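Local coordinates for protein catechol 1,2-dioxygenase (Acinetobacter sp., PDB 1DMH) that uses a ferric iron to catalyse the intradiol cleavage of catechol by molecular oxygen, giving cis,cis-muconate, and works as a homodimer, at residues 180-185 against 190-195. Residues are numbered along the deposited sequence; the frame is centred on the assembly and turned at random.
Sequences RSIITD and YRVRTI
I182 meets Y190 and V192 through apolar contacts alone. Its two branches divide the work. CG2, anti to the backbone N (chi1 of CG1 -61°), rests on Y190 CB at 3.9 Å, the two side chains crossing at about a right angle. The other branch runs to V192: I182 CG1 lies 4.1 Å from V192 CG1, while the still shorter approach of I182 CD1 to that methyl is doubtful in the model. T184 adds a looser touch, with its CG2 4.5 Å from Y190 CB.

No hydrogen bond joins the two segments. The axes of strands 180-183 and 190-195 approach to 7.6 Å, running roughly antiparallel at 148°. Each strand pairs with others instead: 179-183 with 116-118 and 152-157, 189-195 with 120-122 and 133-141. The connection is thus a turn between two layers of the beta sandwich, not a hairpin.

Polar ends find partners outside the segments: Y190 OH bonds to F288 O and Y227 OH, and T184 OG1 to L148 O and A151 N.

The side chain of V192 lies about 7 Å from that of I225, which belongs to the catechol-binding site. The two layers therefore meet here by buried apolar packing alone, while the hydroxyls of Y190 and T184 are satisfied by other strands and loops.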
ATOM      1  N   ARG A 180      18.495 -24.652   5.167  1.00 16.50           N
ATOM      2  CA  ARG A 180      19.417 -25.520   4.434  1.00 16.19           C
ATOM      3  C   ARG A 180      18.782 -26.116   3.184  1.00 17.23           C
ATOM      4  O   ARG A 180      17.551 -26.179   3.063  1.00 17.16           O
ATOM      5  CB  ARG A 180      19.874 -26.694   5.309  1.00 16.39           C
ATOM      6  CG  ARG A 180      20.777 -26.370   6.488  1.00 17.34           C
ATOM      7  CD  ARG A 180      22.148 -25.845   6.063  1.00 17.80           C
ATOM      8  NE  ARG A 180      22.989 -25.644   7.236  1.00 18.80           N
ATOM      9  CZ  ARG A 180      22.945 -24.588   8.043  1.00 20.06           C
ATOM     10  NH1 ARG A 180      22.139 -23.563   7.788  1.00 19.91           N
ATOM     11  NH2 ARG A 180      23.765 -24.529   9.092  1.00 21.07           N
ATOM     12  N   SER A 181      19.633 -26.556   2.257  1.00 16.46           N
ATOM     13  CA  SER A 181      19.179 -27.249   1.056  1.00 16.48           C
ATOM     14  C   SER A 181      19.782 -28.627   1.189  1.00 16.31           C
ATOM     15  O   SER A 181      20.971 -28.756   1.465  1.00 16.30           O
ATOM     16  CB  SER A 181      19.713 -26.605  -0.219  1.00 16.59           C
ATOM     17  OG  SER A 181      19.103 -25.355  -0.421  1.00 17.98           O
ATOM     18  N   ILE A 182      18.968 -29.653   1.022  1.00 16.77           N
ATOM     19  CA  ILE A 182      19.464 -31.011   1.116  1.00 18.49           C
ATOM     20  C   ILE A 182      19.157 -31.788  -0.140  1.00 18.45           C
ATOM     21  O   ILE A 182      18.029 -31.806  -0.616  1.00 18.83           O
ATOM     22  CB  ILE A 182      18.880 -31.727   2.339  1.00 19.94           C
ATOM     23  CG1 ILE A 182      19.322 -30.953   3.571  1.00 21.13           C
ATOM     24  CG2 ILE A 182      19.349 -33.200   2.402  1.00 19.64           C
ATOM     25  CD1 ILE A 182      18.963 -31.597   4.781  1.00 25.72           C
ATOM     26  N   ILE A 183      20.190 -32.393  -0.705  1.00 19.13           N
ATOM     27  CA  ILE A 183      20.030 -33.195  -1.912  1.00 19.17           C
ATOM     28  C   ILE A 183      19.747 -34.577  -1.393  1.00 19.54           C
ATOM     29  O   ILE A 183      20.531 -35.101  -0.589  1.00 18.57           O
ATOM     30  CB  ILE A 183      21.334 -33.267  -2.725  1.00 19.59           C
ATOM     31  CG1 ILE A 183      21.816 -31.852  -3.044  1.00 20.23           C
ATOM     32  CG2 ILE A 183      21.127 -34.151  -3.952  1.00 18.59           C
ATOM     33  CD1 ILE A 183      20.771 -30.976  -3.729  1.00 21.15           C
ATOM     34  N   THR A 184      18.641 -35.169  -1.824  1.00 19.58           N
ATOM     35  CA  THR A 184      18.324 -36.501  -1.349  1.00 20.98           C
ATOM     36  C   THR A 184      19.420 -37.504  -1.755  1.00 22.03           C
ATOM     37  O   THR A 184      20.069 -37.364  -2.796  1.00 21.31           O
ATOM     38  CB  THR A 184      16.927 -36.958  -1.835  1.00 20.54           C
ATOM     39  OG1 THR A 184      16.849 -36.870  -3.258  1.00 19.53           O
ATOM     40  CG2 THR A 184      15.840 -36.061  -1.220  1.00 20.01           C
ATOM     41  N   ASP A 185      19.637 -38.493  -0.894  1.00 23.58           N
ATOM     42  CA  ASP A 185      20.653 -39.521  -1.114  1.00 25.02           C
ATOM     43  C   ASP A 185      20.133 -40.670  -1.991  1.00 26.12           C
ATOM     44  O   ASP A 185      19.011 -40.606  -2.514  1.00 25.50           O
ATOM     45  CB  ASP A 185      21.115 -40.052   0.247  1.00 24.72           C
ATOM     46  CG  ASP A 185      20.001 -40.753   1.012  1.00 24.61           C
ATOM     47  OD1 ASP A 185      19.006 -41.182   0.386  1.00 24.58           O
ATOM     48  OD2 ASP A 185      20.128 -40.895   2.247  1.00 25.35           O
ATOM     49  N   TYR A 190      16.191 -37.576   3.108  1.00 17.28           N
ATOM     50  CA  TYR A 190      16.797 -36.344   3.614  1.00 16.39           C
ATOM     51  C   TYR A 190      16.693 -36.475   5.125  1.00 16.00           C
ATOM     52  O   TYR A 190      15.780 -37.121   5.648  1.00 15.89           O
ATOM     53  CB  TYR A 190      16.035 -35.101   3.123  1.00 15.99           C
ATOM     54  CG  TYR A 190      14.654 -34.912   3.743  1.00 15.23           C
ATOM     55  CD1 TYR A 190      13.533 -35.559   3.217  1.00 15.01           C
ATOM     56  CD2 TYR A 190      14.483 -34.126   4.877  1.00 14.53           C
ATOM     57  CE1 TYR A 190      12.271 -35.435   3.811  1.00 14.29           C
ATOM     58  CE2 TYR A 190      13.227 -33.993   5.478  1.00 14.41           C
ATOM     59  CZ  TYR A 190      12.126 -34.649   4.941  1.00 14.08           C
ATOM     60  OH  TYR A 190      10.887 -34.530   5.541  1.00 14.31           O
ATOM     61  N   ARG A 191      17.641 -35.904   5.836  1.00 16.53           N
ATOM     62  CA  ARG A 191      17.595 -35.981   7.270  1.00 17.41           C
ATOM     63  C   ARG A 191      18.274 -34.745   7.796  1.00 17.67           C
ATOM     64  O   ARG A 191      19.347 -34.367   7.316  1.00 18.28           O
ATOM     65  CB  ARG A 191      18.321 -37.231   7.742  1.00 19.25           C
ATOM     66  CG  ARG A 191      18.368 -37.393   9.245  1.00 22.13           C
ATOM     67  CD  ARG A 191      19.135 -38.653   9.595  1.00 25.47           C
ATOM     68  NE  ARG A 191      19.509 -38.711  11.011  1.00 28.82           N
ATOM     69  CZ  ARG A 191      18.805 -39.328  11.961  1.00 30.32           C
ATOM     70  NH1 ARG A 191      17.680 -39.980  11.642  1.00 30.55           N
ATOM     71  NH2 ARG A 191      19.244 -39.312  13.231  1.00 29.50           N
ATOM     72  N   VAL A 192      17.642 -34.070   8.745  1.00 16.79           N
ATOM     73  CA  VAL A 192      18.280 -32.899   9.302  1.00 16.82           C
ATOM     74  C   VAL A 192      18.180 -32.904  10.789  1.00 16.68           C
ATOM     75  O   VAL A 192      17.276 -33.513  11.357  1.00 16.77           O
ATOM     76  CB  VAL A 192      17.654 -31.570   8.817  1.00 16.82           C
ATOM     77  CG1 VAL A 192      17.836 -31.443   7.374  1.00 16.73           C
ATOM     78  CG2 VAL A 192      16.177 -31.514   9.165  1.00 16.40           C
ATOM     79  N   ARG A 193      19.148 -32.254  11.413  1.00 15.76           N
ATOM     80  CA  ARG A 193      19.123 -32.079  12.848  1.00 15.76           C
ATOM     81  C   ARG A 193      18.912 -30.555  13.023  1.00 15.43           C
ATOM     82  O   ARG A 193      19.654 -29.746  12.451  1.00 15.09           O
ATOM     83  CB  ARG A 193      20.441 -32.518  13.496  1.00 15.87           C
ATOM     84  CG  ARG A 193      20.526 -32.029  14.929  1.00 18.19           C
ATOM     85  CD  ARG A 193      21.754 -32.503  15.683  1.00 19.11           C
ATOM     86  NE  ARG A 193      21.799 -31.776  16.945  1.00 19.71           N
ATOM     87  CZ  ARG A 193      22.623 -32.048  17.947  1.00 19.52           C
ATOM     88  NH1 ARG A 193      23.479 -33.039  17.838  1.00 18.84           N
ATOM     89  NH2 ARG A 193      22.572 -31.328  19.061  1.00 19.02           N
ATOM     90  N   THR A 194      17.884 -30.166  13.775  1.00 14.96           N
ATOM     91  CA  THR A 194      17.627 -28.752  13.994  1.00 14.82           C
ATOM     92  C   THR A 194      16.935 -28.622  15.365  1.00 16.37           C
ATOM     93  O   THR A 194      17.200 -29.439  16.255  1.00 15.82           O
ATOM     94  CB  THR A 194      16.756 -28.185  12.855  1.00 14.04           C
ATOM     95  OG1 THR A 194      16.645 -26.771  13.009  1.00 13.96           O
ATOM     96  CG2 THR A 194      15.378 -28.819  12.846  1.00 12.97           C
ATOM     97  N   ILE A 195      16.107 -27.596  15.566  1.00 16.64           N
ATOM     98  CA  ILE A 195      15.374 -27.477  16.829  1.00 17.22           C
ATOM     99  C   ILE A 195      13.887 -27.283  16.512  1.00 17.30           C
ATOM    100  O   ILE A 195      13.534 -26.883  15.397  1.00 17.21           O
ATOM    101  CB  ILE A 195      15.849 -26.268  17.704  1.00 18.37           C
ATOM    102  CG1 ILE A 195      15.679 -24.965  16.930  1.00 19.80           C
ATOM    103  CG2 ILE A 195      17.298 -26.455  18.149  1.00 17.49           C
ATOM    104  CD1 ILE A 195      15.947 -23.732  17.759  1.00 20.80           C
TER